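Local atomic coordinates of galactose mutarotase-like protein (Clostridium acetobutylicum, PDB entry 3OS7), a protein that probably binds carbohydrate and may interconvert the alpha and beta anomers of aldose sugars, as an aldose 1-epimerase (mutarotase). Residues C201-Q213 and V238-K252. Numbering follows the deposited sequence. Where two conformers were deposited one is given.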
loop_
_atom_site.group_PDB
_atom_site.type_symbol
_atom_site.label_atom_id
_atom_site.label_comp_id
_atom_site.label_asym_id
_atom_site.label_seq_id
_atom_site.Cartn_x
_atom_site.Cartn_y
_atom_site.Cartn_z
ATOM N N CYS A 201 -7.147 -19.867 2.892
ATOM C CA CYS A 201 -7.196 -18.626 2.125
ATOM C C CYS A 201 -6.521 -18.751 0.767
ATOM O O CYS A 201 -5.405 -19.251 0.676
ATOM C CB CYS A 201 -6.559 -17.493 2.890
ATOM S SG CYS A 201 -7.530 -17.018 4.339
ATOM N N ARG A 202 -7.201 -18.246 -0.270
ATOM C CA ARG A 202 -6.639 -18.189 -1.619
ATOM C C ARG A 202 -6.537 -16.741 -2.064
ATOM O O ARG A 202 -7.475 -15.969 -1.860
ATOM C CB ARG A 202 -7.520 -18.910 -2.610
ATOM C CG ARG A 202 -7.840 -20.347 -2.260
ATOM C CD ARG A 202 -6.668 -21.217 -2.516
ATOM N NE ARG A 202 -7.061 -22.609 -2.695
ATOM C CZ ARG A 202 -6.335 -23.503 -3.356
ATOM N NH1 ARG A 202 -5.164 -23.150 -3.911
ATOM N NH2 ARG A 202 -6.787 -24.752 -3.485
ATOM N N VAL A 203 -5.421 -16.391 -2.687
ATOM C CA VAL A 203 -5.206 -15.028 -3.198
ATOM C C VAL A 203 -5.321 -14.981 -4.739
ATOM O O VAL A 203 -4.680 -15.758 -5.431
ATOM C CB VAL A 203 -3.858 -14.435 -2.750
ATOM C CG1 VAL A 203 -3.658 -13.059 -3.402
ATOM C CG2 VAL A 203 -3.849 -14.264 -1.206
ATOM N N LYS A 204 -6.177 -14.086 -5.246
ATOM C CA LYS A 204 -6.263 -13.796 -6.691
ATOM C C LYS A 204 -5.774 -12.387 -6.930
ATOM O O LYS A 204 -5.945 -11.525 -6.083
ATOM C CB LYS A 204 -7.700 -13.922 -7.191
ATOM C CG LYS A 204 -8.261 -15.337 -7.032
ATOM C CD LYS A 204 -9.769 -15.373 -7.228
ATOM C CE LYS A 204 -10.272 -16.801 -7.168
ATOM N NZ LYS A 204 -11.705 -16.888 -7.525
ATOM N N ILE A 205 -5.113 -12.178 -8.047
ATOM C CA ILE A 205 -4.557 -10.885 -8.417
ATOM C C ILE A 205 -4.692 -10.740 -9.926
ATOM O O ILE A 205 -4.382 -11.671 -10.660
ATOM C CB ILE A 205 -3.051 -10.751 -8.078
ATOM C CG1 ILE A 205 -2.758 -11.072 -6.611
ATOM C CG2 ILE A 205 -2.548 -9.320 -8.414
ATOM C CD1 ILE A 205 -1.231 -11.180 -6.299
ATOM N N SER A 206 -5.069 -9.544 -10.393
ATOM C CA SER A 206 -5.289 -9.321 -11.838
ATOM C C SER A 206 -3.960 -9.049 -12.551
ATOM O O SER A 206 -3.709 -7.949 -13.022
ATOM C CB SER A 206 -6.300 -8.179 -12.044
ATOM O OG SER A 206 -5.865 -6.962 -11.464
ATOM N N ILE A 207 -3.108 -10.074 -12.599
ATOM C CA ILE A 207 -1.779 -9.945 -13.135
ATOM C C ILE A 207 -1.785 -9.993 -14.651
ATOM O O ILE A 207 -2.631 -10.652 -15.255
ATOM C CB ILE A 207 -0.824 -11.022 -12.577
ATOM C CG1 ILE A 207 -1.302 -12.442 -12.923
ATOM C CG2 ILE A 207 -0.654 -10.837 -11.065
ATOM C CD1 ILE A 207 -0.270 -13.582 -12.615
ATOM N N ASP A 208 -0.829 -9.275 -15.233
ATOM C CA ASP A 208 -0.557 -9.270 -16.658
ATOM C C ASP A 208 0.689 -10.121 -16.904
ATOM O O ASP A 208 0.566 -11.283 -17.272
ATOM C CB ASP A 208 -0.364 -7.815 -17.120
ATOM C CG ASP A 208 -0.240 -7.677 -18.629
ATOM O OD1 ASP A 208 -0.349 -8.691 -19.356
ATOM O OD2 ASP A 208 -0.067 -6.520 -19.076
ATOM N N LYS A 209 1.877 -9.581 -16.616
ATOM C CA LYS A 209 3.119 -10.320 -16.788
ATOM C C LYS A 209 3.891 -10.399 -15.474
ATOM O O LYS A 209 3.745 -9.549 -14.585
ATOM C CB LYS A 209 4.010 -9.667 -17.876
ATOM C CG LYS A 209 3.348 -9.633 -19.256
ATOM C CD LYS A 209 4.313 -9.274 -20.337
ATOM C CE LYS A 209 4.493 -7.783 -20.428
ATOM N NZ LYS A 209 5.587 -7.413 -21.372
ATOM N N PHE A 210 4.689 -11.451 -15.365
ATOM C CA PHE A 210 5.686 -11.598 -14.318
ATOM C C PHE A 210 6.998 -10.917 -14.749
ATOM O O PHE A 210 7.413 -11.049 -15.905
ATOM C CB PHE A 210 5.909 -13.089 -14.107
ATOM C CG PHE A 210 7.019 -13.412 -13.157
ATOM C CD1 PHE A 210 6.871 -13.166 -11.819
ATOM C CD2 PHE A 210 8.216 -13.959 -13.618
ATOM C CE1 PHE A 210 7.860 -13.465 -10.926
ATOM C CE2 PHE A 210 9.239 -14.261 -12.723
ATOM C CZ PHE A 210 9.047 -14.008 -11.353
ATOM N N TRP A 211 7.674 -10.251 -13.809
ATOM C CA TRP A 211 8.933 -9.524 -14.080
ATOM C C TRP A 211 10.030 -10.139 -13.224
ATOM O O TRP A 211 9.942 -10.154 -11.980
ATOM C CB TRP A 211 8.757 -8.032 -13.795
ATOM C CG TRP A 211 7.788 -7.424 -14.738
ATOM C CD1 TRP A 211 6.414 -7.504 -14.675
ATOM C CD2 TRP A 211 8.088 -6.691 -15.921
ATOM N NE1 TRP A 211 5.849 -6.855 -15.736
ATOM C CE2 TRP A 211 6.844 -6.342 -16.524
ATOM C CE3 TRP A 211 9.283 -6.278 -16.540
ATOM C CZ2 TRP A 211 6.762 -5.623 -17.693
ATOM C CZ3 TRP A 211 9.193 -5.519 -17.729
ATOM C CH2 TRP A 211 7.944 -5.209 -18.284
ATOM N N LYS A 212 11.028 -10.705 -13.895
ATOM C CA LYS A 212 12.130 -11.348 -13.217
ATOM C C LYS A 212 12.951 -10.326 -12.442
ATOM O O LYS A 212 13.197 -9.215 -12.919
ATOM C CB LYS A 212 13.027 -12.043 -14.247
ATOM C CG LYS A 212 14.158 -12.921 -13.684
ATOM C CD LYS A 212 14.901 -13.652 -14.840
ATOM C CE LYS A 212 16.219 -14.307 -14.371
ATOM N NZ LYS A 212 16.760 -15.310 -15.339
ATOM N N GLN A 213 13.399 -10.740 -11.271
ATOM C CA GLN A 213 14.342 -9.976 -10.469
ATOM C C GLN A 213 15.708 -10.683 -10.343
ATOM O O GLN A 213 15.780 -11.907 -10.350
ATOM C CB GLN A 213 13.749 -9.720 -9.083
ATOM C CG GLN A 213 12.582 -8.711 -9.120
ATOM C CD GLN A 213 11.838 -8.646 -7.825
ATOM O OE1 GLN A 213 10.858 -9.357 -7.640
ATOM N NE2 GLN A 213 12.333 -7.817 -6.882
ATOM N N VAL A 238 -4.040 -18.506 -5.364
ATOM C CA VAL A 238 -2.823 -19.094 -4.821
ATOM C C VAL A 238 -2.993 -19.292 -3.295
ATOM O O VAL A 238 -3.463 -18.401 -2.602
ATOM C CB VAL A 238 -1.612 -18.214 -5.130
ATOM C CG1 VAL A 238 -0.391 -18.652 -4.334
ATOM C CG2 VAL A 238 -1.297 -18.236 -6.656
ATOM N N ALA A 239 -2.613 -20.471 -2.790
ATOM C CA ALA A 239 -2.619 -20.748 -1.331
ATOM C C ALA A 239 -1.386 -20.071 -0.780
ATOM O O ALA A 239 -0.300 -20.640 -0.745
ATOM C CB ALA A 239 -2.591 -22.266 -1.051
ATOM N N VAL A 240 -1.555 -18.824 -0.385
ATOM C CA VAL A 240 -0.441 -17.934 -0.089
ATOM C C VAL A 240 0.375 -18.386 1.119
ATOM O O VAL A 240 1.524 -18.038 1.233
ATOM C CB VAL A 240 -0.947 -16.481 0.099
ATOM C CG1 VAL A 240 -1.922 -16.383 1.267
ATOM C CG2 VAL A 240 0.183 -15.508 0.285
ATOM N N ALA A 241 -0.219 -19.172 1.996
ATOM C CA ALA A 241 0.492 -19.593 3.204
ATOM C C ALA A 241 1.343 -20.848 3.013
ATOM O O ALA A 241 2.003 -21.267 3.945
ATOM C CB ALA A 241 -0.490 -19.805 4.329
ATOM N N SER A 242 1.364 -21.437 1.824
ATOM C CA SER A 242 2.004 -22.750 1.677
ATOM C C SER A 242 3.524 -22.686 1.536
ATOM O O SER A 242 4.208 -23.624 1.900
ATOM C CB SER A 242 1.371 -23.561 0.537
ATOM O OG SER A 242 1.343 -22.818 -0.660
ATOM N N HIS A 243 4.070 -21.584 1.047
ATOM C CA HIS A 243 5.518 -21.473 0.888
ATOM C C HIS A 243 5.916 -20.011 0.707
ATOM O O HIS A 243 5.043 -19.185 0.511
ATOM C CB HIS A 243 5.965 -22.305 -0.335
ATOM C CG HIS A 243 5.278 -21.910 -1.602
ATOM N ND1 HIS A 243 5.687 -20.842 -2.371
ATOM C CD2 HIS A 243 4.184 -22.419 -2.217
ATOM C CE1 HIS A 243 4.875 -20.709 -3.405
ATOM N NE2 HIS A 243 3.953 -21.655 -3.337
ATOM N N PRO A 244 7.227 -19.694 0.748
ATOM C CA PRO A 244 7.634 -18.300 0.578
ATOM C C PRO A 244 7.307 -17.795 -0.831
ATOM O O PRO A 244 7.490 -18.507 -1.824
ATOM C CB PRO A 244 9.142 -18.334 0.801
ATOM C CG PRO A 244 9.344 -19.497 1.717
ATOM C CD PRO A 244 8.355 -20.526 1.219
ATOM N N ILE A 245 6.815 -16.569 -0.874
ATOM C CA ILE A 245 6.430 -15.893 -2.117
ATOM C C ILE A 245 7.023 -14.514 -2.054
ATOM O O ILE A 245 6.889 -13.838 -1.045
ATOM C CB ILE A 245 4.886 -15.771 -2.248
ATOM C CG1 ILE A 245 4.273 -17.150 -2.486
ATOM C CG2 ILE A 245 4.530 -14.799 -3.431
ATOM C CD1 ILE A 245 2.739 -17.253 -2.340
ATOM N N GLU A 246 7.697 -14.112 -3.127
ATOM C CA GLU A 246 8.185 -12.730 -3.289
ATOM C C GLU A 246 8.249 -12.486 -4.783
ATOM O O GLU A 246 9.175 -12.956 -5.448
ATOM C CB GLU A 246 9.555 -12.507 -2.623
ATOM C CG GLU A 246 10.011 -11.050 -2.674
ATOM C CD GLU A 246 11.371 -10.781 -1.997
ATOM O OE1 GLU A 246 11.894 -11.667 -1.285
ATOM O OE2 GLU A 246 11.896 -9.659 -2.188
ATOM N N SER A 247 7.233 -11.803 -5.324
ATOM C CA SER A 247 7.096 -11.714 -6.777
ATOM C C SER A 247 6.661 -10.337 -7.233
ATOM O O SER A 247 5.883 -9.666 -6.571
ATOM C CB SER A 247 6.044 -12.707 -7.240
ATOM O OG SER A 247 6.436 -14.049 -6.994
ATOM N N LEU A 248 7.099 -9.961 -8.436
ATOM C CA LEU A 248 6.714 -8.698 -9.053
ATOM C C LEU A 248 5.887 -8.959 -10.320
ATOM O O LEU A 248 6.356 -9.671 -11.229
ATOM C CB LEU A 248 7.968 -7.917 -9.416
ATOM C CG LEU A 248 7.799 -6.654 -10.234
ATOM C CD1 LEU A 248 6.953 -5.581 -9.509
ATOM C CD2 LEU A 248 9.191 -6.118 -10.643
ATOM N N PHE A 249 4.695 -8.364 -10.387
ATOM C CA PHE A 249 3.841 -8.454 -11.572
ATOM C C PHE A 249 3.460 -7.092 -12.084
ATOM O O PHE A 249 3.347 -6.141 -11.306
ATOM C CB PHE A 249 2.548 -9.188 -11.210
ATOM C CG PHE A 249 2.753 -10.623 -10.796
ATOM C CD1 PHE A 249 2.978 -11.627 -11.757
ATOM C CD2 PHE A 249 2.760 -10.963 -9.468
ATOM C CE1 PHE A 249 3.174 -12.950 -11.371
ATOM C CE2 PHE A 249 2.944 -12.271 -9.078
ATOM C CZ PHE A 249 3.163 -13.269 -10.034
ATOM N N SER A 250 3.224 -6.980 -13.385
ATOM C CA SER A 250 2.379 -5.892 -13.878
ATOM C C SER A 250 0.906 -6.259 -13.708
ATOM O O SER A 250 0.559 -7.427 -13.611
ATOM C CB SER A 250 2.711 -5.542 -15.323
ATOM O OG SER A 250 2.791 -6.690 -16.135
ATOM N N LEU A 251 0.047 -5.248 -13.731
ATOM C CA LEU A 251 -1.384 -5.420 -13.535
ATOM C C LEU A 251 -2.152 -5.131 -14.805
ATOM O O LEU A 251 -1.725 -4.338 -15.645
ATOM C CB LEU A 251 -1.884 -4.463 -12.464
ATOM C CG LEU A 251 -1.375 -4.743 -11.032
ATOM C CD1 LEU A 251 -1.866 -3.652 -10.091
ATOM C CD2 LEU A 251 -1.836 -6.118 -10.578
ATOM N N LYS A 252 -3.319 -5.741 -14.917
ATOM C CA LYS A 252 -4.267 -5.415 -15.976
ATOM C C LYS A 252 -5.664 -5.462 -15.391
ATOM O O LYS A 252 -5.848 -5.923 -14.251
ATOM C CB LYS A 252 -4.130 -6.381 -17.146
ATOM C CG LYS A 252 -4.411 -7.834 -16.781
ATOM C CD LYS A 252 -4.415 -8.786 -18.001
ATOM C CE LYS A 252 -5.021 -10.119 -17.598
ATOM N NZ LYS A 252 -4.793 -11.146 -18.643
HETATM O O HOH W 1 -3.166 -20.070 2.100
HETATM O O HOH W 2 -1.974 -12.342 -17.587
HETATM O O HOH W 3 2.722 -5.979 -18.573
HETATM O O HOH W 4 -1.215 -4.305 -18.396
HETATM O O HOH W 5 9.636 -11.038 -9.372
HETATM O O HOH W 6 10.755 -7.562 -4.145
#
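Ile207 lays its CG2 methyl over one face of the Phe249 ring, 3.4 Å from Phe249 CG and offset toward the rim, a CH-pi contact. With CG1 set between the backbone N and the carbonyl carbon (chi1 60°), Ile207 also brings CD1 to the same ring, 3.7 Å from Phe249 CE1. Phe210 meets Phe249 differently: its CD1 lies 3.7 Å from CE1 of Phe249, which sits at the edge of the Phe210 ring, and the planes are inclined at 59°. Tyr233 adds another ring against Phe249.

On the sheet face that carries Trp211 and Leu248, CB of Trp211 packs on CD2 of Leu248, while the indole reaches Ser250, two residues beyond Leu248 on the partner strand. There Trp211 NE1 donates to Ser250 OG at 3.1 Å, almost straight (175°) and in the indole plane. The Lys209 backbone N reaches the same hydroxyl, so two N-H groups grip one oxygen. The Ser250 side chain also lies beside a bound tetraethylene glycol, probably from the crystallisation liquor. Tyr285 meets the indole edge-to-face.

At Ser206, the centre of an inverse gamma turn between the two strand parts, O takes the N-H of Lys252, and Ser206 OG donates back to Lys252 O at 3.0 Å while accepting from Gly263 N. On the N-terminal side, Val203 and Val238 exchange two backbone bonds, a single isolated bridge. Ser250 O accepts from Asp208 N and Ser250 N donates to Lys209 O, so the register shifts by one between Ile207-Leu251 and Phe210-Phe249: a beta bulge in an antiparallel ladder, within the largely beta fold of the galactose mutarotase-like family.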